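Local structure of putative histidinol-phosphate aminotransferase (Burkholderia pseudomallei, 3P1T) at residues I77-C80 and F81-S85; V229-L232 and D233-L237; P98-D101 and G102-A105; R194-S197 and K198-L202; V56-K59 and L60-F64. The protein probably catalyses, with pyridoxal 5'-phosphate as cofactor, the transfer of an amino group from L-histidinol phosphate to 2-oxoglutarate in histidine biosynthesis. One frame throughout, in Å; residues are numbered along the deposited sequence.

Overall arrangement
The five contacts fall into two clusters that do not touch each other. Contact 2, contact 4 and contact 5 meet one another: Leu237 packs on Phe196, Val56 and Leu60, and Tyr200 OH lies 2.7 Å from His63 NE2, a probable hydrogen bond. Contact 1 and contact 3 form the other cluster, with Ile77 against Phe100 and Tyr103. Between contact 1 and contact 4 the nearest atoms are about 7 Å apart. A bound tartrate probably marks the active-site pocket, about 3 Å from the side chain of Lys198, 4 Å from that of Phe100 and 6 Å from that of Ile77. Contacts 1, 2 and 4 also touch the second subunit.

Contact 1: residues I77-C80 and F81-S85; sequences IDEC and FDRIS
Glu79 and Arg83, one helical turn apart, carry the ionic part of this contact. Arg83 NE donates to Glu79 OE2 at 2.9 Å, with an N-H...O angle of 162°. The carboxylate oxygen lies at the edge of the guanidinium, in its plane, but is itself met on its anti side, and the two flat groups stand 76° apart. Glu79 is extended while Arg83 bends at its second torsion (-130°), which swings the guanidinium back along the helix. A water joins the pair a second time, donating to Glu79 OE2 and accepting from Arg83 NH2. Gln224 also donates to OE2, and Arg75 N and Asn228 hold OE1, so the buried carboxylate is fixed at both oxygens.

The backbone bonds are those of a regular alpha helix, each amide from Phe81 to Ile84 donating to the carbonyl oxygen four residues back; Phe81 N to Ile77 O, at 2.8 Å, is the shortest of them.

On another face Cys80 SG touches Ile84 CD1 at 3.9 Å; both side chains rest on Leu168 of strand 166-170. Asp78 and Asp82 turn to the second subunit, bonding Phe226 N and Trp225 NE1 of that chain respectively; Asp82 OD2 also pairs with Arg106 of its own chain.

This helix of the large domain of fold-type I aminotransferases lies between the central seven-stranded sheet, on which Cys80 and Ile84 pack, and the dimer interface, where its acidic and basic residues gather.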
loop_
_atom_site.group_PDB
_atom_site.type_symbol
_atom_site.label_atom_id
_atom_site.label_comp_id
_atom_site.label_asym_id
_atom_site.label_seq_id
_atom_site.Cartn_x
_atom_site.Cartn_y
_atom_site.Cartn_z
ATOM N N ILE A 77 -5.851 8.547 2.899
ATOM C CA ILE A 77 -6.884 9.314 2.215
ATOM C C ILE A 77 -6.674 9.226 0.675
ATOM O O ILE A 77 -7.679 9.260 -0.041
ATOM C CB ILE A 77 -6.949 10.786 2.754
ATOM C CG1 ILE A 77 -8.179 11.582 2.234
ATOM C CG2 ILE A 77 -5.653 11.546 2.572
ATOM C CD1 ILE A 77 -9.563 10.948 2.421
ATOM N N ASP A 78 -5.424 9.018 0.173
ATOM C CA ASP A 78 -5.190 8.891 -1.287
ATOM C C ASP A 78 -5.910 7.664 -1.844
ATOM O O ASP A 78 -6.644 7.820 -2.818
ATOM C CB ASP A 78 -3.693 8.834 -1.664
ATOM C CG ASP A 78 -2.900 10.129 -1.557
ATOM O OD1 ASP A 78 -3.362 11.063 -0.850
ATOM O OD2 ASP A 78 -1.776 10.181 -2.102
ATOM N N GLU A 79 -5.738 6.458 -1.226
ATOM C CA GLU A 79 -6.449 5.261 -1.704
ATOM C C GLU A 79 -7.954 5.451 -1.588
ATOM O O GLU A 79 -8.691 5.089 -2.498
ATOM C CB GLU A 79 -6.036 3.984 -0.957
ATOM C CG GLU A 79 -6.885 2.791 -1.387
ATOM C CD GLU A 79 -6.500 1.399 -0.942
ATOM O OE1 GLU A 79 -5.637 1.259 -0.047
ATOM O OE2 GLU A 79 -7.067 0.439 -1.507
ATOM N N CYS A 80 -8.394 6.004 -0.459
ATOM C CA CYS A 80 -9.784 6.284 -0.157
ATOM C C CYS A 80 -10.431 7.115 -1.292
ATOM O O CYS A 80 -11.459 6.705 -1.844
ATOM C CB CYS A 80 -9.872 7.008 1.183
ATOM S SG CYS A 80 -11.546 7.541 1.627
ATOM N N PHE A 81 -9.802 8.263 -1.653
ATOM C CA PHE A 81 -10.304 9.172 -2.676
ATOM C C PHE A 81 -10.340 8.483 -4.036
ATOM O O PHE A 81 -11.313 8.651 -4.766
ATOM C CB PHE A 81 -9.455 10.465 -2.749
ATOM C CG PHE A 81 -10.086 11.548 -3.595
ATOM C CD1 PHE A 81 -9.918 11.559 -4.982
ATOM C CD2 PHE A 81 -10.883 12.531 -3.013
ATOM C CE1 PHE A 81 -10.564 12.504 -5.766
ATOM C CE2 PHE A 81 -11.511 13.483 -3.797
ATOM C CZ PHE A 81 -11.354 13.458 -5.170
ATOM N N ASP A 82 -9.291 7.728 -4.380
ATOM C CA ASP A 82 -9.180 7.034 -5.672
ATOM C C ASP A 82 -10.237 5.963 -5.847
ATOM O O ASP A 82 -10.896 5.942 -6.887
ATOM C CB ASP A 82 -7.797 6.387 -5.864
ATOM C CG ASP A 82 -6.672 7.329 -6.260
ATOM O OD1 ASP A 82 -6.904 8.551 -6.293
ATOM O OD2 ASP A 82 -5.580 6.836 -6.600
ATOM N N ARG A 83 -10.418 5.081 -4.851
ATOM C CA ARG A 83 -11.371 3.984 -4.987
ATOM C C ARG A 83 -12.819 4.518 -4.994
ATOM O O ARG A 83 -13.631 3.983 -5.741
ATOM C CB ARG A 83 -11.160 2.926 -3.899
ATOM C CG ARG A 83 -9.752 2.349 -3.987
ATOM C CD ARG A 83 -9.691 0.843 -3.996
ATOM N NE ARG A 83 -8.312 0.369 -4.120
ATOM C CZ ARG A 83 -7.709 0.122 -5.280
ATOM N NH1 ARG A 83 -8.356 0.297 -6.425
ATOM N NH2 ARG A 83 -6.463 -0.310 -5.306
ATOM N N ILE A 84 -13.120 5.617 -4.261
ATOM C CA ILE A 84 -14.453 6.215 -4.264
ATOM C C ILE A 84 -14.700 6.871 -5.625
ATOM O O ILE A 84 -15.741 6.618 -6.240
ATOM C CB ILE A 84 -14.682 7.221 -3.090
ATOM C CG1 ILE A 84 -14.746 6.484 -1.747
ATOM C CG2 ILE A 84 -15.980 8.036 -3.294
ATOM C CD1 ILE A 84 -14.836 7.406 -0.527
ATOM N N SER A 85 -13.751 7.708 -6.095
ATOM C CA SER A 85 -13.897 8.441 -7.357
ATOM C C SER A 85 -14.015 7.465 -8.554
ATOM O O SER A 85 -14.762 7.764 -9.475
ATOM C CB SER A 85 -12.752 9.431 -7.569
ATOM O OG SER A 85 -11.489 8.825 -7.792
HETATM O O HOH W 1 -5.388 -1.484 -2.927
#

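Contact 2: residues V229-L232 and D233-L237; sequences VGTL and DLHAL
Val229 CG1, anti to the backbone N (-179°), meets Asp233 CB at 3.6 Å, the two side chains crossing at about a right angle. The same methyl touches Leu234 CD2 at 3.9 Å. Leu234 also lays CD1 near the Val229 carbonyl oxygen, and both Val229 and Leu234 pack on Leu73 of strand 71-74.

Gly230 holds the N-cap position of helix 231-241. Gly230 O accepts the first helical bond, from Leu234 N at 2.9 Å. Gly230 N donates to a water at 2.8 Å, and that water donates in turn to Asp233 OD2 at 2.7 Å. OD2 also forms a salt bridge with Arg75, which probably eases the closeness of Asp233 of the second subunit.

Thr231 offers one carbonyl oxygen to two donors of a single residue. His235 N reaches Thr231 O at 3.1 Å and His235 ND1 reaches it at 2.7 Å, from opposite faces of the carbonyl plane. The oxygen lies in the imidazole plane, and the ND1 bond is fairly straight at 166°. This is consistent with a hydrogen on ND1, and the bond limits rotation of the ring.

Leu232 completes the turn by accepting from Ala236 N, while its side chain leads toward Ile45. Glycine at the N-cap leaves no side chain for a capping box; a water joins its amide to Asp233 instead, at the N-terminus of a helix packed on its counterpart across the dimer interface.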
loop_
_atom_site.group_PDB
_atom_site.type_symbol
_atom_site.label_atom_id
_atom_site.label_comp_id
_atom_site.label_asym_id
_atom_site.label_seq_id
_atom_site.Cartn_x
_atom_site.Cartn_y
_atom_site.Cartn_z
ATOM N N VAL A 229 -2.183 -4.330 2.740
ATOM C CA VAL A 229 -1.569 -3.972 4.031
ATOM C C VAL A 229 -0.833 -5.216 4.566
ATOM O O VAL A 229 -1.447 -6.231 4.875
ATOM C CB VAL A 229 -2.600 -3.407 5.037
ATOM C CG1 VAL A 229 -1.934 -3.023 6.354
ATOM C CG2 VAL A 229 -3.324 -2.208 4.443
ATOM N N GLY A 230 0.480 -5.130 4.603
ATOM C CA GLY A 230 1.354 -6.216 5.028
ATOM C C GLY A 230 1.301 -6.578 6.494
ATOM O O GLY A 230 0.703 -5.874 7.305
ATOM N N THR A 231 1.963 -7.677 6.835
ATOM C CA THR A 231 2.018 -8.243 8.182
ATOM C C THR A 231 2.573 -7.240 9.235
ATOM O O THR A 231 2.041 -7.222 10.343
ATOM C CB THR A 231 2.843 -9.531 8.191
ATOM O OG1 THR A 231 3.008 -9.956 9.547
ATOM C CG2 THR A 231 4.191 -9.383 7.528
ATOM N N LEU A 232 3.584 -6.410 8.904
ATOM C CA LEU A 232 4.137 -5.449 9.874
ATOM C C LEU A 232 3.109 -4.343 10.198
ATOM O O LEU A 232 2.871 -4.062 11.378
ATOM C CB LEU A 232 5.458 -4.813 9.382
ATOM C CG LEU A 232 6.644 -5.746 9.177
ATOM C CD1 LEU A 232 7.801 -5.013 8.534
ATOM C CD2 LEU A 232 7.057 -6.413 10.491
ATOM N N ASP A 233 2.472 -3.752 9.163
ATOM C CA ASP A 233 1.491 -2.693 9.358
ATOM C C ASP A 233 0.240 -3.232 10.064
ATOM O O ASP A 233 -0.291 -2.546 10.944
ATOM C CB ASP A 233 1.129 -2.039 8.021
ATOM C CG ASP A 233 2.261 -1.310 7.311
ATOM O OD1 ASP A 233 3.234 -0.927 7.981
ATOM O OD2 ASP A 233 2.167 -1.125 6.086
ATOM N N LEU A 234 -0.192 -4.459 9.726
ATOM C CA LEU A 234 -1.351 -5.102 10.365
ATOM C C LEU A 234 -1.126 -5.338 11.874
ATOM O O LEU A 234 -2.010 -4.996 12.661
ATOM C CB LEU A 234 -1.704 -6.436 9.700
ATOM C CG LEU A 234 -2.356 -6.402 8.310
ATOM C CD1 LEU A 234 -2.397 -7.780 7.735
ATOM C CD2 LEU A 234 -3.744 -5.834 8.355
ATOM N N HIS A 235 0.044 -5.877 12.284
ATOM C CA HIS A 235 0.326 -6.090 13.715
ATOM C C HIS A 235 0.513 -4.763 14.445
ATOM O O HIS A 235 0.177 -4.675 15.622
ATOM C CB HIS A 235 1.539 -6.991 13.938
ATOM C CG HIS A 235 1.219 -8.422 13.623
ATOM N ND1 HIS A 235 1.245 -8.899 12.324
ATOM C CD2 HIS A 235 0.775 -9.407 14.435
ATOM C CE1 HIS A 235 0.859 -10.160 12.394
ATOM N NE2 HIS A 235 0.560 -10.509 13.641
ATOM N N ALA A 236 0.989 -3.732 13.736
ATOM C CA ALA A 236 1.157 -2.398 14.294
ATOM C C ALA A 236 -0.221 -1.794 14.607
ATOM O O ALA A 236 -0.497 -1.451 15.773
ATOM C CB ALA A 236 1.935 -1.518 13.332
ATOM N N LEU A 237 -1.112 -1.770 13.585
ATOM C CA LEU A 237 -2.470 -1.256 13.690
ATOM C C LEU A 237 -3.239 -1.976 14.798
ATOM O O LEU A 237 -3.873 -1.306 15.632
ATOM C CB LEU A 237 -3.209 -1.387 12.353
ATOM C CG LEU A 237 -4.673 -0.953 12.349
ATOM C CD1 LEU A 237 -4.816 0.494 12.704
ATOM C CD2 LEU A 237 -5.309 -1.222 11.029
HETATM O O HOH W 2 2.140 -2.964 4.177
#

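Contact 3: residues P98-D101 and G102-A105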
loop_
_atom_site.group_PDB
_atom_site.type_symbol
_atom_site.label_atom_id
_atom_site.label_comp_id
_atom_site.label_asym_id
_atom_site.label_seq_id
_atom_site.Cartn_x
_atom_site.Cartn_y
_atom_site.Cartn_z
ATOM N N PRO A 98 -9.744 27.711 0.044
ATOM C CA PRO A 98 -8.676 27.002 0.770
ATOM C C PRO A 98 -9.181 25.804 1.552
ATOM O O PRO A 98 -10.312 25.817 2.039
ATOM C CB PRO A 98 -8.139 28.071 1.733
ATOM C CG PRO A 98 -8.429 29.354 1.056
ATOM C CD PRO A 98 -9.782 29.129 0.437
ATOM N N GLY A 99 -8.330 24.785 1.647
ATOM C CA GLY A 99 -8.597 23.538 2.342
ATOM C C GLY A 99 -7.495 22.546 2.044
ATOM O O GLY A 99 -6.515 22.906 1.392
ATOM N N PHE A 100 -7.640 21.292 2.508
ATOM C CA PHE A 100 -6.661 20.232 2.301
ATOM C C PHE A 100 -6.375 20.043 0.800
ATOM O O PHE A 100 -7.293 19.978 -0.008
ATOM C CB PHE A 100 -7.156 18.936 2.942
ATOM C CG PHE A 100 -6.243 17.755 2.733
ATOM C CD1 PHE A 100 -4.949 17.758 3.243
ATOM C CD2 PHE A 100 -6.684 16.627 2.044
ATOM C CE1 PHE A 100 -4.098 16.670 3.035
ATOM C CE2 PHE A 100 -5.840 15.527 1.862
ATOM C CZ PHE A 100 -4.550 15.562 2.346
ATOM N N ASP A 101 -5.099 20.015 0.439
ATOM C CA ASP A 101 -4.632 20.008 -0.946
ATOM C C ASP A 101 -4.537 18.604 -1.572
ATOM O O ASP A 101 -4.315 18.503 -2.788
ATOM C CB ASP A 101 -3.234 20.678 -1.027
ATOM C CG ASP A 101 -2.097 20.043 -0.206
ATOM O OD1 ASP A 101 -2.390 19.409 0.845
ATOM O OD2 ASP A 101 -0.912 20.221 -0.594
ATOM N N GLY A 102 -4.694 17.555 -0.765
ATOM C CA GLY A 102 -4.616 16.178 -1.235
ATOM C C GLY A 102 -5.649 15.789 -2.272
ATOM O O GLY A 102 -5.340 15.034 -3.204
ATOM N N TYR A 103 -6.883 16.301 -2.121
ATOM C CA TYR A 103 -7.984 16.013 -3.050
ATOM C C TYR A 103 -7.639 16.588 -4.415
ATOM O O TYR A 103 -7.764 15.875 -5.409
ATOM C CB TYR A 103 -9.334 16.541 -2.535
ATOM C CG TYR A 103 -9.587 16.287 -1.062
ATOM C CD1 TYR A 103 -9.463 15.010 -0.520
ATOM C CD2 TYR A 103 -10.022 17.308 -0.226
ATOM C CE1 TYR A 103 -9.671 14.778 0.836
ATOM C CE2 TYR A 103 -10.288 17.075 1.120
ATOM C CZ TYR A 103 -10.094 15.813 1.646
ATOM O OH TYR A 103 -10.320 15.613 2.972
ATOM N N ARG A 104 -7.085 17.822 -4.455
ATOM C CA ARG A 104 -6.613 18.439 -5.706
ATOM C C ARG A 104 -5.587 17.558 -6.445
ATOM O O ARG A 104 -5.651 17.452 -7.667
ATOM C CB ARG A 104 -5.972 19.797 -5.444
ATOM C CG ARG A 104 -6.884 20.972 -5.655
ATOM C CD ARG A 104 -6.087 22.248 -5.557
ATOM N NE ARG A 104 -6.912 23.409 -5.900
ATOM C CZ ARG A 104 -6.426 24.606 -6.207
ATOM N NH1 ARG A 104 -5.119 24.807 -6.260
ATOM N NH2 ARG A 104 -7.244 25.604 -6.493
ATOM N N ALA A 105 -4.642 16.951 -5.697
ATOM C CA ALA A 105 -3.567 16.097 -6.210
ATOM C C ALA A 105 -4.116 14.859 -6.883
ATOM O O ALA A 105 -3.648 14.517 -7.963
ATOM C CB ALA A 105 -2.634 15.700 -5.087
#
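Ala105 N reaches back to Asp101 O at 3.3 Å, a weak bond that begins the helical pattern as the loop after strand 92-96 passes into helix 102-107. Phe100 and Tyr103 then make a T-shaped pair. The edge of Phe100 is aimed at the face of Tyr103, ring centroids 5.0 Å apart and planes at 78°. Phe100 CD2 leads, 3.5 Å from Tyr103 CZ and offset toward the rim of the tyrosine ring. CG of Phe100 lies anti to its backbone N (177°), and this folds the ring back beneath the start of the helix, where Gly102 N sits over the centre of one face, 3.4 Å above the plane. Gly102, with no side chain, leaves room for that ring. The tyrosine hydroxyl bonds Asp170, and Asp101 OD2 is held by Gln306. Both rings also pack on Ile77.

The side chain of Phe100 lies about 4 Å from the bound tartrate, consistent with the place of the aromatic residue that stacks on the pyridoxal ring in class I aminotransferases. The phenylalanine ring is thus packed from two directions, Tyr103's face at its edge and the backbone at Gly102 over its face, with Tyr103 itself tethered through its hydroxyl.

Contact 4: residues R194-S197 and K198-L202; sequences RSFS and KSYGL
Phe196 (chi1 -61°) and Tyr200 (chi1 -73°) both carry CG opposite the carbonyl carbon, and with the chain doubling back between them this brings their rings together edge to face. Phe196 CD1 points at the centre of the tyrosine ring and stands 3.7 Å above its plane. The ring centroids are 5.1 Å apart with planes at 82°, a T-shaped pair in which Tyr200 supplies the face. Close by, Leu202 N donates to Phe196 O at 2.9 Å, in the carbonyl plane, and so closes the loop. Leu202 CD1 packs on Phe196 CB at 4.1 Å.

Inside the loop, Lys198 to Gly201 form a type I beta turn, and just before it Ser195 OG accepts from Ser197 N at 3.2 Å, an ST turn. The run Ser-Phe-Ser-Lys matches the signature of class I aminotransferases, whose lysine carries the pyridoxal phosphate; Lys198 is thus probably the Schiff-base lysine. In this model its NZ bonds a tartrate and the hydroxyl of Tyr48 of the second subunit.

A water bridges the two segments: it lies 2.8 Å from Ser197 OG and donates to Leu202 O at 2.7 Å. Ser199 OG is held by Asp175.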
loop_
_atom_site.group_PDB
_atom_site.type_symbol
_atom_site.label_atom_id
_atom_site.label_comp_id
_atom_site.label_asym_id
_atom_site.label_seq_id
_atom_site.Cartn_x
_atom_site.Cartn_y
_atom_site.Cartn_z
ATOM N N ARG A 194 -11.599 7.789 8.545
ATOM C CA ARG A 194 -10.823 7.972 9.780
ATOM C C ARG A 194 -9.367 7.608 9.505
ATOM O O ARG A 194 -9.116 6.601 8.826
ATOM C CB ARG A 194 -11.382 7.140 10.949
ATOM C CG ARG A 194 -12.783 7.524 11.396
ATOM C CD ARG A 194 -12.793 8.794 12.193
ATOM N NE ARG A 194 -14.152 9.187 12.568
ATOM C CZ ARG A 194 -14.732 8.875 13.719
ATOM N NH1 ARG A 194 -14.090 8.137 14.615
ATOM N NH2 ARG A 194 -15.964 9.296 13.983
ATOM N N SER A 195 -8.420 8.420 10.023
ATOM C CA SER A 195 -6.970 8.235 9.857
ATOM C C SER A 195 -6.330 7.655 11.113
ATOM O O SER A 195 -6.781 7.975 12.219
ATOM C CB SER A 195 -6.316 9.576 9.534
ATOM O OG SER A 195 -4.918 9.487 9.313
ATOM N N PHE A 196 -5.259 6.839 10.961
ATOM C CA PHE A 196 -4.540 6.310 12.120
ATOM C C PHE A 196 -3.201 7.043 12.266
ATOM O O PHE A 196 -2.363 6.662 13.092
ATOM C CB PHE A 196 -4.340 4.773 12.019
ATOM C CG PHE A 196 -5.639 3.995 11.961
ATOM C CD1 PHE A 196 -6.454 3.876 13.088
ATOM C CD2 PHE A 196 -6.069 3.420 10.776
ATOM C CE1 PHE A 196 -7.686 3.221 13.019
ATOM C CE2 PHE A 196 -7.296 2.751 10.712
ATOM C CZ PHE A 196 -8.096 2.654 11.833
ATOM N N SER A 197 -3.025 8.127 11.494
ATOM C CA SER A 197 -1.781 8.893 11.423
ATOM C C SER A 197 -1.584 9.900 12.583
ATOM O O SER A 197 -0.429 10.229 12.909
ATOM C CB SER A 197 -1.710 9.662 10.103
ATOM O OG SER A 197 -1.531 8.808 8.982
ATOM N N LYS A 198 -2.676 10.401 13.197
ATOM C CA LYS A 198 -2.519 11.455 14.199
ATOM C C LYS A 198 -2.614 10.866 15.599
ATOM O O LYS A 198 -1.633 10.297 16.063
ATOM C CB LYS A 198 -3.554 12.590 13.985
ATOM C CG LYS A 198 -3.723 13.061 12.528
ATOM C CD LYS A 198 -2.418 13.472 11.821
ATOM C CE LYS A 198 -2.641 13.808 10.374
ATOM N NZ LYS A 198 -1.350 13.895 9.656
ATOM N N SER A 199 -3.769 10.988 16.262
ATOM C CA SER A 199 -4.033 10.496 17.609
ATOM C C SER A 199 -3.531 9.063 17.847
ATOM O O SER A 199 -3.071 8.781 18.957
ATOM C CB SER A 199 -5.529 10.545 17.874
ATOM O OG SER A 199 -6.265 10.168 16.719
ATOM N N TYR A 200 -3.625 8.164 16.825
ATOM C CA TYR A 200 -3.222 6.755 16.923
ATOM C C TYR A 200 -1.695 6.569 16.754
ATOM O O TYR A 200 -1.186 5.490 17.069
ATOM C CB TYR A 200 -3.968 5.902 15.890
ATOM C CG TYR A 200 -5.427 5.689 16.229
ATOM C CD1 TYR A 200 -6.395 6.616 15.844
ATOM C CD2 TYR A 200 -5.849 4.543 16.914
ATOM C CE1 TYR A 200 -7.746 6.414 16.135
ATOM C CE2 TYR A 200 -7.200 4.331 17.214
ATOM C CZ TYR A 200 -8.146 5.271 16.821
ATOM O OH TYR A 200 -9.480 5.068 17.106
ATOM N N GLY A 201 -1.001 7.605 16.277
ATOM C CA GLY A 201 0.451 7.623 16.107
ATOM C C GLY A 201 1.066 6.695 15.067
ATOM O O GLY A 201 2.224 6.290 15.219
ATOM N N LEU A 202 0.348 6.405 13.970
ATOM C CA LEU A 202 0.890 5.552 12.906
ATOM C C LEU A 202 1.113 6.340 11.594
ATOM O O LEU A 202 0.968 5.763 10.517
ATOM C CB LEU A 202 -0.046 4.358 12.645
ATOM C CG LEU A 202 -0.457 3.491 13.836
ATOM C CD1 LEU A 202 -1.310 2.353 13.375
ATOM C CD2 LEU A 202 0.740 2.943 14.561
HETATM O O HOH W 3 -1.494 6.003 9.419
#

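Contact 5: residues V56-K59 and L60-F64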
loop_
_atom_site.group_PDB
_atom_site.type_symbol
_atom_site.label_atom_id
_atom_site.label_comp_id
_atom_site.label_asym_id
_atom_site.label_seq_id
_atom_site.Cartn_x
_atom_site.Cartn_y
_atom_site.Cartn_z
ATOM N N VAL A 56 -7.463 -8.668 12.112
ATOM C CA VAL A 56 -7.372 -7.212 12.269
ATOM C C VAL A 56 -8.675 -6.571 11.747
ATOM O O VAL A 56 -9.151 -5.607 12.360
ATOM C CB VAL A 56 -6.102 -6.613 11.586
ATOM C CG1 VAL A 56 -6.088 -5.097 11.656
ATOM C CG2 VAL A 56 -4.832 -7.167 12.223
HETATM N N MSE A 57 -9.277 -7.123 10.657
HETATM C CA MSE A 57 -10.552 -6.594 10.110
HETATM C C MSE A 57 -11.640 -6.647 11.166
HETATM O O MSE A 57 -12.370 -5.671 11.333
HETATM C CB MSE A 57 -11.013 -7.348 8.848
HETATM C CG MSE A 57 -10.169 -7.036 7.615
HETATM SE SE MSE A 57 -10.178 -5.151 7.203
HETATM C CE MSE A 57 -11.934 -4.913 6.515
ATOM N N ARG A 58 -11.695 -7.768 11.909
ATOM C CA ARG A 58 -12.634 -8.020 12.979
ATOM C C ARG A 58 -12.359 -7.067 14.125
ATOM O O ARG A 58 -13.306 -6.511 14.679
ATOM C CB ARG A 58 -12.517 -9.482 13.413
ATOM C CG ARG A 58 -13.416 -9.894 14.577
ATOM C CD ARG A 58 -13.176 -11.334 15.032
ATOM N NE ARG A 58 -11.777 -11.619 15.386
ATOM C CZ ARG A 58 -11.213 -11.348 16.562
ATOM N NH1 ARG A 58 -11.906 -10.739 17.517
ATOM N NH2 ARG A 58 -9.944 -11.664 16.784
ATOM N N LYS A 59 -11.060 -6.855 14.463
ATOM C CA LYS A 59 -10.631 -5.943 15.536
ATOM C C LYS A 59 -11.083 -4.505 15.222
ATOM O O LYS A 59 -11.577 -3.833 16.117
ATOM C CB LYS A 59 -9.102 -6.002 15.747
ATOM C CG LYS A 59 -8.628 -6.731 17.015
ATOM C CD LYS A 59 -8.689 -8.261 16.923
ATOM C CE LYS A 59 -8.238 -8.949 18.192
ATOM N NZ LYS A 59 -6.797 -8.716 18.496
ATOM N N LEU A 60 -10.941 -4.054 13.957
ATOM C CA LEU A 60 -11.383 -2.747 13.481
ATOM C C LEU A 60 -12.888 -2.588 13.662
ATOM O O LEU A 60 -13.347 -1.552 14.158
ATOM C CB LEU A 60 -11.013 -2.551 12.001
ATOM C CG LEU A 60 -9.562 -2.234 11.693
ATOM C CD1 LEU A 60 -9.264 -2.460 10.211
ATOM C CD2 LEU A 60 -9.184 -0.809 12.136
ATOM N N ALA A 61 -13.652 -3.633 13.288
ATOM C CA ALA A 61 -15.106 -3.685 13.384
ATOM C C ALA A 61 -15.556 -3.503 14.823
ATOM O O ALA A 61 -16.503 -2.750 15.074
ATOM C CB ALA A 61 -15.613 -5.007 12.834
ATOM N N GLU A 62 -14.841 -4.155 15.768
ATOM C CA GLU A 62 -15.082 -4.090 17.206
ATOM C C GLU A 62 -14.796 -2.694 17.718
ATOM O O GLU A 62 -15.625 -2.118 18.428
ATOM C CB GLU A 62 -14.209 -5.116 17.946
ATOM C CG GLU A 62 -14.926 -6.404 18.324
ATOM C CD GLU A 62 -14.080 -7.672 18.263
ATOM O OE1 GLU A 62 -13.002 -7.717 18.903
ATOM O OE2 GLU A 62 -14.522 -8.642 17.602
ATOM N N HIS A 63 -13.625 -2.153 17.346
ATOM C CA HIS A 63 -13.148 -0.850 17.774
ATOM C C HIS A 63 -14.139 0.265 17.380
ATOM O O HIS A 63 -14.484 1.090 18.228
ATOM C CB HIS A 63 -11.751 -0.578 17.180
ATOM C CG HIS A 63 -11.103 0.662 17.715
ATOM N ND1 HIS A 63 -10.470 0.671 18.946
ATOM C CD2 HIS A 63 -10.994 1.890 17.157
ATOM C CE1 HIS A 63 -10.026 1.905 19.112
ATOM N NE2 HIS A 63 -10.317 2.676 18.060
ATOM N N PHE A 64 -14.620 0.269 16.118
ATOM C CA PHE A 64 -15.511 1.319 15.627
ATOM C C PHE A 64 -16.996 0.960 15.818
ATOM O O PHE A 64 -17.863 1.779 15.484
ATOM C CB PHE A 64 -15.211 1.607 14.159
ATOM C CG PHE A 64 -13.871 2.286 13.999
ATOM C CD1 PHE A 64 -13.724 3.637 14.271
ATOM C CD2 PHE A 64 -12.755 1.577 13.570
ATOM C CE1 PHE A 64 -12.483 4.266 14.127
ATOM C CE2 PHE A 64 -11.516 2.214 13.418
ATOM C CZ PHE A 64 -11.391 3.552 13.702
#
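Leu60 N donates to Val56 O at 2.9 Å with an N-H...O angle of 161°, the first of four successive helical bonds here. The ladder runs on from residue i to i+4, with the amides of Ala61, Glu62 and His63 donating to the carbonyl oxygens of Met57, Arg58 and Lys59.

On the exposed face, Arg58 and Glu62 run side by side, pointing the same way. Arg58 NH1 meets Glu62 OE2 at 3.4 Å, a weak hydrogen bond within a salt bridge. The oxygen lies at the guanidinium edge, near its plane, while carboxylate and guanidinium are turned 43° from each other. A bend at the third torsion of Arg58 (55°) tips the guanidinium over to the glutamate.

The buried face is led by Leu60. Leu60 CD1 is approached by SE of Met57, present as selenomethionine, at 4.1 Å, and by Val56 CG1 at 4.4 Å; the bend at the second torsion of Met57 carries SE to Leu60.

The helix 52-64 lies between strand 71-74 and helix 231-241. Met57, Leu60 and Ala61 touch Leu71 of the strand, whereas Val56 packs on Leu237 and Leu60 on Leu241 of the helix. Lys59 forms a salt bridge to Glu238 of that same helix, and Leu60 and Phe64 reach Phe196 in the loop after strand 190-195.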